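Local atomic coordinates of BH0493 protein (Bacillus halodurans C-125, PDB entry 2QEE), a protein that binds zinc and probably acts as a metal-dependent hydrolase of the amidohydrolase superfamily, its substrate not established. Residues L247-I261 / L289-L303. Numbering follows the deposited sequence.
Sequences LPVAEKHNIPFAMMI and LLREYPNNKFLVTML
The side-chain ND2 of Asn296 donates an N-H to the backbone O of Leu247 at 3.0 Å, in a nearly straight bond (172°) that leaves within the amide plane and reaches the oxygen tilted from the carbonyl plane. Leu247 O, already bonded to Glu251 N within its own helix, is thus gripped twice, while one water bonds both Asn296 OD1 and Glu251 OE1. With an alanine at Asn296, Leu247 O would probably lose its second donor and the bridging water its acceptor on the turn 293-296. Beyond the turn, strands 257-261 and 298-302 pair through their backbones, from Phe257 N to Lys297 O (2.9 Å) through to Leu303 N and Ile261 O. These are neighbouring parallel strands, each preceded by a helix on the face bearing Phe257 and Met259, consistent with the beta/alpha-barrel fold of the amidohydrolase superfamily; on the other face, the side chain of Met260 comes within about 4 Å of the bound zinc. Between the helices, Leu247 CD1 sits over the centre of the Tyr293 ring, 3.4 Å from its centroid and 6° off the normal, and also meets Leu289 CD2. The other branch, CD2, reaches Phe298 CE1 (3.9 Å). Met259 SD lies 3.7 Å from Leu289 CD1, and the bend at chi3 (-75°) turns CE against Val300 CG2. Farther along, Ile261 CG2 packs on Met302 CE (3.8 Å).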
ATOM      1  N   LEU C 247     -24.058  22.723  -4.715  1.00 17.27           N
ATOM      2  CA  LEU C 247     -23.030  23.496  -3.998  1.00 17.36           C
ATOM      3  C   LEU C 247     -23.625  24.815  -3.493  1.00 20.16           C
ATOM      4  O   LEU C 247     -23.469  25.138  -2.304  1.00 20.50           O
ATOM      5  CB  LEU C 247     -21.792  23.724  -4.869  1.00 18.44           C
ATOM      6  CG  LEU C 247     -20.959  22.441  -5.100  1.00 20.61           C
ATOM      7  CD1 LEU C 247     -19.783  22.729  -6.005  1.00 23.56           C
ATOM      8  CD2 LEU C 247     -20.496  21.826  -3.762  1.00 23.91           C
ATOM      9  N   PRO C 248     -24.356  25.565  -4.378  1.00 20.09           N
ATOM     10  CA  PRO C 248     -24.978  26.811  -3.835  1.00 22.32           C
ATOM     11  C   PRO C 248     -25.948  26.575  -2.666  1.00 22.84           C
ATOM     12  O   PRO C 248     -25.888  27.309  -1.674  1.00 24.06           O
ATOM     13  CB  PRO C 248     -25.763  27.378  -5.029  1.00 23.43           C
ATOM     14  CG  PRO C 248     -25.126  26.749  -6.258  1.00 27.80           C
ATOM     15  CD  PRO C 248     -24.618  25.398  -5.827  1.00 20.67           C
ATOM     16  N   VAL C 249     -26.818  25.569  -2.765  1.00 21.98           N
ATOM     17  CA  VAL C 249     -27.743  25.215  -1.676  1.00 22.10           C
ATOM     18  C   VAL C 249     -27.004  24.834  -0.389  1.00 23.56           C
ATOM     19  O   VAL C 249     -27.333  25.286   0.733  1.00 24.29           O
ATOM     20  CB  VAL C 249     -28.783  24.141  -2.095  1.00 21.73           C
ATOM     21  CG1 VAL C 249     -29.554  23.588  -0.910  1.00 23.96           C
ATOM     22  CG2 VAL C 249     -29.757  24.706  -3.130  1.00 21.53           C
ATOM     23  N   ALA C 250     -25.963  24.009  -0.557  1.00 21.41           N
ATOM     24  CA  ALA C 250     -25.143  23.603   0.591  1.00 21.00           C
ATOM     25  C   ALA C 250     -24.511  24.795   1.293  1.00 20.76           C
ATOM     26  O   ALA C 250     -24.464  24.818   2.542  1.00 21.28           O
ATOM     27  CB  ALA C 250     -24.031  22.608   0.118  1.00 20.33           C
ATOM     28  N   GLU C 251     -23.993  25.737   0.497  1.00 20.68           N
ATOM     29  CA  GLU C 251     -23.324  26.917   1.040  1.00 21.59           C
ATOM     30  C   GLU C 251     -24.346  27.743   1.813  1.00 24.15           C
ATOM     31  O   GLU C 251     -24.134  28.118   2.949  1.00 23.59           O
ATOM     32  CB  GLU C 251     -22.668  27.779  -0.042  1.00 23.13           C
ATOM     33  CG  GLU C 251     -21.869  28.915   0.579  1.00 20.91           C
ATOM     34  CD  GLU C 251     -21.260  29.849  -0.401  1.00 25.22           C
ATOM     35  OE1 GLU C 251     -21.280  29.570  -1.605  1.00 25.33           O
ATOM     36  OE2 GLU C 251     -20.727  30.887   0.056  1.00 27.78           O
ATOM     37  N   LYS C 252     -25.478  27.979   1.178  1.00 26.11           N
ATOM     38  CA  LYS C 252     -26.532  28.784   1.789  1.00 28.25           C
ATOM     39  C   LYS C 252     -26.991  28.217   3.135  1.00 27.10           C
ATOM     40  O   LYS C 252     -27.162  28.968   4.110  1.00 28.23           O
ATOM     41  CB  LYS C 252     -27.694  28.880   0.818  1.00 29.83           C
ATOM     42  CG  LYS C 252     -28.874  29.631   1.377  1.00 49.53           C
ATOM     43  CD  LYS C 252     -29.825  29.954   0.279  1.00 40.95           C
ATOM     44  CE  LYS C 252     -30.886  30.916   0.789  1.00 54.44           C
ATOM     45  NZ  LYS C 252     -31.742  31.332  -0.347  1.00 48.25           N
ATOM     46  N   HIS C 253     -27.235  26.908   3.185  1.00 24.60           N
ATOM     47  CA  HIS C 253     -27.649  26.207   4.382  1.00 24.04           C
ATOM     48  C   HIS C 253     -26.505  25.736   5.346  1.00 23.21           C
ATOM     49  O   HIS C 253     -26.773  25.146   6.395  1.00 24.49           O
ATOM     50  CB  HIS C 253     -28.480  25.004   3.983  1.00 26.49           C
ATOM     51  CG  HIS C 253     -29.848  25.361   3.499  1.00 29.41           C
ATOM     52  ND1 HIS C 253     -30.103  25.767   2.204  1.00 36.01           N
ATOM     53  CD2 HIS C 253     -31.031  25.412   4.152  1.00 28.95           C
ATOM     54  CE1 HIS C 253     -31.395  26.024   2.072  1.00 32.34           C
ATOM     55  NE2 HIS C 253     -31.978  25.824   3.242  1.00 39.06           N
ATOM     56  N   ASN C 254     -25.265  26.023   4.973  1.00 21.81           N
ATOM     57  CA  ASN C 254     -24.072  25.602   5.695  1.00 21.40           C
ATOM     58  C   ASN C 254     -24.125  24.103   5.985  1.00 23.40           C
ATOM     59  O   ASN C 254     -23.882  23.697   7.123  1.00 26.22           O
ATOM     60  CB  ASN C 254     -23.879  26.374   7.006  1.00 24.38           C
ATOM     61  CG  ASN C 254     -22.449  26.289   7.547  1.00 38.42           C
ATOM     62  OD1 ASN C 254     -22.247  26.376   8.768  1.00 41.46           O
ATOM     63  ND2 ASN C 254     -21.453  26.096   6.660  1.00 31.63           N
ATOM     64  N   ILE C 255     -24.424  23.306   4.950  1.00 21.20           N
ATOM     65  CA  ILE C 255     -24.563  21.855   5.050  1.00 20.71           C
ATOM     66  C   ILE C 255     -23.371  21.245   4.249  1.00 19.65           C
ATOM     67  O   ILE C 255     -23.184  21.616   3.085  1.00 20.20           O
ATOM     68  CB  ILE C 255     -25.913  21.409   4.399  1.00 21.92           C
ATOM     69  CG1 ILE C 255     -27.114  21.961   5.190  1.00 35.85           C
ATOM     70  CG2 ILE C 255     -26.064  19.887   4.358  1.00 28.75           C
ATOM     71  CD1 ILE C 255     -26.983  21.729   6.710  1.00 35.81           C
ATOM     72  N   PRO C 256     -22.556  20.368   4.875  1.00 19.97           N
ATOM     73  CA  PRO C 256     -21.467  19.720   4.086  1.00 17.21           C
ATOM     74  C   PRO C 256     -22.019  18.792   3.004  1.00 15.35           C
ATOM     75  O   PRO C 256     -23.182  18.274   3.122  1.00 15.33           O
ATOM     76  CB  PRO C 256     -20.701  18.871   5.125  1.00 19.56           C
ATOM     77  CG  PRO C 256     -21.063  19.445   6.497  1.00 22.84           C
ATOM     78  CD  PRO C 256     -22.503  19.995   6.317  1.00 19.85           C
ATOM     79  N   PHE C 257     -21.174  18.550   1.989  1.00 15.26           N
ATOM     80  CA  PHE C 257     -21.437  17.569   0.939  1.00 16.69           C
ATOM     81  C   PHE C 257     -20.525  16.349   1.179  1.00 16.93           C
ATOM     82  O   PHE C 257     -19.291  16.508   1.182  1.00 19.41           O
ATOM     83  CB  PHE C 257     -21.062  18.222  -0.354  1.00 18.62           C
ATOM     84  CG  PHE C 257     -21.351  17.387  -1.581  1.00 16.13           C
ATOM     85  CD1 PHE C 257     -22.328  16.409  -1.575  1.00 17.23           C
ATOM     86  CD2 PHE C 257     -20.624  17.623  -2.741  1.00 19.37           C
ATOM     87  CE1 PHE C 257     -22.566  15.669  -2.759  1.00 19.14           C
ATOM     88  CE2 PHE C 257     -20.874  16.884  -3.914  1.00 18.11           C
ATOM     89  CZ  PHE C 257     -21.833  15.899  -3.883  1.00 17.96           C
ATOM     90  N   ALA C 258     -21.124  15.193   1.379  1.00 15.95           N
ATOM     91  CA  ALA C 258     -20.348  13.987   1.640  1.00 14.41           C
ATOM     92  C   ALA C 258     -20.199  13.244   0.330  1.00 15.47           C
ATOM     93  O   ALA C 258     -21.213  12.868  -0.302  1.00 16.37           O
ATOM     94  CB  ALA C 258     -21.025  13.102   2.659  1.00 15.77           C
ATOM     95  N   MET C 259     -18.967  12.911  -0.018  1.00 15.27           N
ATOM     96  CA  MET C 259     -18.709  12.180  -1.246  1.00 15.98           C
ATOM     97  C   MET C 259     -18.012  10.872  -0.883  1.00 16.01           C
ATOM     98  O   MET C 259     -16.980  10.904  -0.239  1.00 16.23           O
ATOM     99  CB  MET C 259     -17.808  12.978  -2.164  1.00 16.81           C
ATOM    100  CG  MET C 259     -18.360  14.360  -2.542  1.00 23.58           C
ATOM    101  SD  MET C 259     -17.372  15.248  -3.747  1.00 21.48           S
ATOM    102  CE  MET C 259     -16.025  15.776  -2.758  1.00 23.24           C
ATOM    103  N   MET C 260     -18.610   9.762  -1.273  1.00 14.51           N
ATOM    104  CA  MET C 260     -18.049   8.439  -1.026  1.00 17.19           C
ATOM    105  C   MET C 260     -17.606   7.907  -2.386  1.00 16.18           C
ATOM    106  O   MET C 260     -18.453   7.531  -3.186  1.00 16.73           O
ATOM    107  CB  MET C 260     -19.121   7.579  -0.364  1.00 17.95           C
ATOM    108  CG  MET C 260     -19.619   8.300   0.925  1.00 21.07           C
ATOM    109  SD  MET C 260     -20.728   7.303   1.924  1.00 24.57           S
ATOM    110  CE  MET C 260     -21.475   6.143   0.818  1.00 35.64           C
ATOM    111  N   ILE C 261     -16.288   7.912  -2.642  1.00 12.99           N
ATOM    112  CA  ILE C 261     -15.820   7.813  -4.001  1.00 13.04           C
ATOM    113  C   ILE C 261     -15.112   6.453  -4.214  1.00 15.41           C
ATOM    114  O   ILE C 261     -14.286   6.054  -3.398  1.00 14.69           O
ATOM    115  CB  ILE C 261     -14.830   8.941  -4.293  1.00 12.88           C
ATOM    116  CG1 ILE C 261     -15.536  10.323  -4.241  1.00 11.43           C
ATOM    117  CG2 ILE C 261     -14.174   8.719  -5.697  1.00 14.63           C
ATOM    118  CD1 ILE C 261     -14.555  11.527  -4.074  1.00 12.99           C
ATOM    119  N   LEU C 289     -12.816  20.859  -6.238  1.00 15.75           N
ATOM    120  CA  LEU C 289     -13.952  21.204  -5.392  1.00 16.52           C
ATOM    121  C   LEU C 289     -13.454  21.930  -4.149  1.00 17.45           C
ATOM    122  O   LEU C 289     -13.967  22.988  -3.816  1.00 16.47           O
ATOM    123  CB  LEU C 289     -14.743  19.948  -5.040  1.00 16.93           C
ATOM    124  CG  LEU C 289     -15.707  19.447  -6.147  1.00 17.06           C
ATOM    125  CD1 LEU C 289     -16.240  18.038  -5.849  1.00 17.12           C
ATOM    126  CD2 LEU C 289     -16.899  20.449  -6.292  1.00 16.74           C
ATOM    127  N   LEU C 290     -12.440  21.384  -3.485  1.00 18.65           N
ATOM    128  CA  LEU C 290     -11.966  22.009  -2.253  1.00 18.09           C
ATOM    129  C   LEU C 290     -11.367  23.408  -2.443  1.00 18.20           C
ATOM    130  O   LEU C 290     -11.584  24.327  -1.623  1.00 18.86           O
ATOM    131  CB  LEU C 290     -10.915  21.115  -1.616  1.00 17.42           C
ATOM    132  CG  LEU C 290     -11.506  19.803  -1.093  1.00 12.65           C
ATOM    133  CD1 LEU C 290     -10.297  18.869  -0.817  1.00 13.78           C
ATOM    134  CD2 LEU C 290     -12.325  20.017   0.266  1.00 16.21           C
ATOM    135  N   ARG C 291     -10.577  23.553  -3.503  1.00 16.79           N
ATOM    136  CA  ARG C 291      -9.929  24.815  -3.790  1.00 18.78           C
ATOM    137  C   ARG C 291     -10.928  25.878  -4.235  1.00 20.05           C
ATOM    138  O   ARG C 291     -10.897  27.015  -3.745  1.00 19.01           O
ATOM    139  CB  ARG C 291      -8.873  24.628  -4.867  1.00 18.40           C
ATOM    140  CG  ARG C 291      -8.212  25.948  -5.350  1.00 18.37           C
ATOM    141  CD  ARG C 291      -7.063  25.688  -6.273  1.00 18.47           C
ATOM    142  NE  ARG C 291      -7.471  24.853  -7.403  1.00 22.77           N
ATOM    143  CZ  ARG C 291      -7.045  23.594  -7.555  1.00 24.97           C
ATOM    144  NH1 ARG C 291      -6.161  23.105  -6.682  1.00 25.56           N
ATOM    145  NH2 ARG C 291      -7.486  22.841  -8.576  1.00 23.48           N
ATOM    146  N   GLU C 292     -11.776  25.490  -5.179  1.00 19.42           N
ATOM    147  CA  GLU C 292     -12.696  26.414  -5.847  1.00 20.72           C
ATOM    148  C   GLU C 292     -13.973  26.744  -5.080  1.00 21.40           C
ATOM    149  O   GLU C 292     -14.647  27.738  -5.437  1.00 20.75           O
ATOM    150  CB  GLU C 292     -13.053  25.920  -7.271  1.00 19.04           C
ATOM    151  CG  GLU C 292     -11.852  25.609  -8.130  1.00 19.19           C
ATOM    152  CD  GLU C 292     -10.893  26.783  -8.344  1.00 25.28           C
ATOM    153  OE1 GLU C 292     -11.320  27.951  -8.249  1.00 28.47           O
ATOM    154  OE2 GLU C 292      -9.687  26.545  -8.594  1.00 29.68           O
ATOM    155  N   TYR C 293     -14.308  25.946  -4.047  1.00 18.60           N
ATOM    156  CA  TYR C 293     -15.488  26.166  -3.228  1.00 17.86           C
ATOM    157  C   TYR C 293     -15.096  26.264  -1.732  1.00 19.35           C
ATOM    158  O   TYR C 293     -15.461  25.392  -0.930  1.00 20.18           O
ATOM    159  CB  TYR C 293     -16.516  25.066  -3.492  1.00 19.71           C
ATOM    160  CG  TYR C 293     -17.025  25.147  -4.903  1.00 21.25           C
ATOM    161  CD1 TYR C 293     -18.128  25.962  -5.221  1.00 26.01           C
ATOM    162  CD2 TYR C 293     -16.366  24.461  -5.942  1.00 18.31           C
ATOM    163  CE1 TYR C 293     -18.574  26.062  -6.566  1.00 24.30           C
ATOM    164  CE2 TYR C 293     -16.801  24.556  -7.286  1.00 25.70           C
ATOM    165  CZ  TYR C 293     -17.900  25.387  -7.566  1.00 24.36           C
ATOM    166  OH  TYR C 293     -18.328  25.467  -8.880  1.00 28.54           O
ATOM    167  N   PRO C 294     -14.300  27.295  -1.371  1.00 20.75           N
ATOM    168  CA  PRO C 294     -13.743  27.424  -0.000  1.00 19.45           C
ATOM    169  C   PRO C 294     -14.812  27.643   1.037  1.00 21.20           C
ATOM    170  O   PRO C 294     -14.565  27.459   2.257  1.00 22.38           O
ATOM    171  CB  PRO C 294     -12.891  28.697  -0.082  1.00 18.68           C
ATOM    172  CG  PRO C 294     -13.453  29.467  -1.258  1.00 19.12           C
ATOM    173  CD  PRO C 294     -13.893  28.413  -2.229  1.00 21.07           C
ATOM    174  N   ASN C 295     -15.984  28.111   0.589  1.00 19.56           N
ATOM    175  CA  ASN C 295     -17.103  28.327   1.493  1.00 21.60           C
ATOM    176  C   ASN C 295     -18.027  27.142   1.621  1.00 21.09           C
ATOM    177  O   ASN C 295     -19.083  27.236   2.248  1.00 21.92           O
ATOM    178  CB  ASN C 295     -17.928  29.546   1.090  1.00 22.89           C
ATOM    179  CG  ASN C 295     -17.099  30.802   0.962  1.00 32.85           C
ATOM    180  OD1 ASN C 295     -17.235  31.554  -0.007  1.00 36.21           O
ATOM    181  ND2 ASN C 295     -16.234  31.028   1.903  1.00 25.71           N
ATOM    182  N   ASN C 296     -17.649  26.011   0.989  1.00 18.17           N
ATOM    183  CA  ASN C 296     -18.384  24.789   1.138  1.00 16.39           C
ATOM    184  C   ASN C 296     -17.520  23.835   1.934  1.00 17.36           C
ATOM    185  O   ASN C 296     -16.272  23.911   1.852  1.00 18.92           O
ATOM    186  CB  ASN C 296     -18.676  24.130  -0.231  1.00 17.07           C
ATOM    187  CG  ASN C 296     -19.831  24.796  -0.955  1.00 17.52           C
ATOM    188  OD1 ASN C 296     -19.609  25.744  -1.728  1.00 20.22           O
ATOM    189  ND2 ASN C 296     -21.042  24.271  -0.755  1.00 21.41           N
ATOM    190  N   LYS C 297     -18.195  22.971   2.683  1.00 15.49           N
ATOM    191  CA  LYS C 297     -17.513  21.881   3.473  1.00 17.09           C
ATOM    192  C   LYS C 297     -17.756  20.512   2.828  1.00 17.37           C
ATOM    193  O   LYS C 297     -18.872  20.220   2.396  1.00 14.60           O
ATOM    194  CB  LYS C 297     -18.065  21.883   4.901  1.00 19.24           C
ATOM    195  CG  LYS C 297     -17.552  23.156   5.641  1.00 25.04           C
ATOM    196  CD  LYS C 297     -17.857  23.143   7.093  1.00 34.37           C
ATOM    197  CE  LYS C 297     -19.302  23.449   7.338  1.00 34.96           C
ATOM    198  NZ  LYS C 297     -19.493  23.840   8.790  1.00 41.07           N
ATOM    199  N   PHE C 298     -16.713  19.647   2.814  1.00 17.13           N
ATOM    200  CA  PHE C 298     -16.823  18.384   2.142  1.00 15.68           C
ATOM    201  C   PHE C 298     -16.349  17.273   3.083  1.00 15.23           C
ATOM    202  O   PHE C 298     -15.259  17.397   3.703  1.00 17.24           O
ATOM    203  CB  PHE C 298     -15.907  18.385   0.915  1.00 17.13           C
ATOM    204  CG  PHE C 298     -16.249  19.455  -0.086  1.00 17.35           C
ATOM    205  CD1 PHE C 298     -17.117  19.131  -1.155  1.00 19.23           C
ATOM    206  CD2 PHE C 298     -15.765  20.761   0.038  1.00 15.06           C
ATOM    207  CE1 PHE C 298     -17.459  20.113  -2.078  1.00 20.68           C
ATOM    208  CE2 PHE C 298     -16.127  21.753  -0.928  1.00 19.62           C
ATOM    209  CZ  PHE C 298     -16.971  21.386  -1.965  1.00 16.37           C
ATOM    210  N   LEU C 299     -17.172  16.244   3.211  1.00 11.98           N
ATOM    211  CA  LEU C 299     -16.779  15.039   3.957  1.00 14.89           C
ATOM    212  C   LEU C 299     -16.416  14.026   2.893  1.00 15.62           C
ATOM    213  O   LEU C 299     -17.201  13.827   1.963  1.00 17.14           O
ATOM    214  CB  LEU C 299     -17.964  14.543   4.780  1.00 16.43           C
ATOM    215  CG  LEU C 299     -18.253  15.336   6.064  1.00 12.14           C
ATOM    216  CD1 LEU C 299     -19.779  15.110   6.418  1.00 15.77           C
ATOM    217  CD2 LEU C 299     -17.374  14.819   7.224  1.00 18.05           C
ATOM    218  N   VAL C 300     -15.259  13.365   2.992  1.00 14.09           N
ATOM    219  CA  VAL C 300     -14.893  12.384   1.935  1.00 14.06           C
ATOM    220  C   VAL C 300     -14.377  11.116   2.552  1.00 12.36           C
ATOM    221  O   VAL C 300     -13.611  11.176   3.528  1.00 12.77           O
ATOM    222  CB  VAL C 300     -13.804  12.982   1.019  1.00 13.76           C
ATOM    223  CG1 VAL C 300     -13.307  11.962  -0.111  1.00 14.62           C
ATOM    224  CG2 VAL C 300     -14.305  14.264   0.317  1.00 16.06           C
ATOM    225  N   THR C 301     -14.818  10.003   2.002  1.00 13.27           N
ATOM    226  CA  THR C 301     -14.216   8.691   2.248  1.00 13.14           C
ATOM    227  C   THR C 301     -14.009   8.041   0.868  1.00 14.32           C
ATOM    228  O   THR C 301     -14.805   8.296  -0.065  1.00 14.91           O
ATOM    229  CB  THR C 301     -15.072   7.832   3.208  1.00 15.50           C
ATOM    230  OG1 THR C 301     -14.279   6.774   3.774  1.00 13.33           O
ATOM    231  CG2 THR C 301     -16.342   7.214   2.554  1.00 13.80           C
ATOM    232  N   MET C 302     -12.972   7.196   0.746  1.00 12.18           N
ATOM    233  CA  MET C 302     -12.658   6.635  -0.586  1.00 14.11           C
ATOM    234  C   MET C 302     -12.522   5.139  -0.483  1.00 12.98           C
ATOM    235  O   MET C 302     -12.152   4.614   0.567  1.00 12.41           O
ATOM    236  CB  MET C 302     -11.412   7.240  -1.230  1.00 14.89           C
ATOM    237  CG  MET C 302     -11.597   8.744  -1.528  1.00 15.31           C
ATOM    238  SD  MET C 302     -10.282   9.558  -2.353  1.00 16.87           S
ATOM    239  CE  MET C 302     -10.736   9.066  -4.095  1.00 13.14           C
ATOM    240  N   LEU C 303     -12.831   4.461  -1.583  1.00 13.04           N
ATOM    241  CA  LEU C 303     -12.948   2.993  -1.475  1.00 13.26           C
ATOM    242  C   LEU C 303     -11.648   2.216  -1.786  1.00 12.38           C
ATOM    243  O   LEU C 303     -11.496   1.061  -1.330  1.00 11.66           O
ATOM    244  CB  LEU C 303     -14.072   2.494  -2.401  1.00 14.34           C
ATOM    245  CG  LEU C 303     -14.561   1.052  -2.218  1.00 12.32           C
ATOM    246  CD1 LEU C 303     -15.030   0.679  -0.809  1.00 13.41           C
ATOM    247  CD2 LEU C 303     -15.760   0.810  -3.256  1.00 15.35           C
TER
HETATM  248  O   HOH W   1     -21.119  27.403  -3.319  1.00 20.94           O
HETATM  249  O   HOH W   2     -18.814  30.260  -2.619  1.00 39.26           O
HETATM  250  O   HOH W   3     -20.842  25.825   3.977  1.00 29.82           O
HETATM  251  O   HOH W   4     -21.009  23.360   2.817  1.00 28.50           O
HETATM  252  O   HOH W   5     -20.818  21.675   0.783  1.00 31.46           O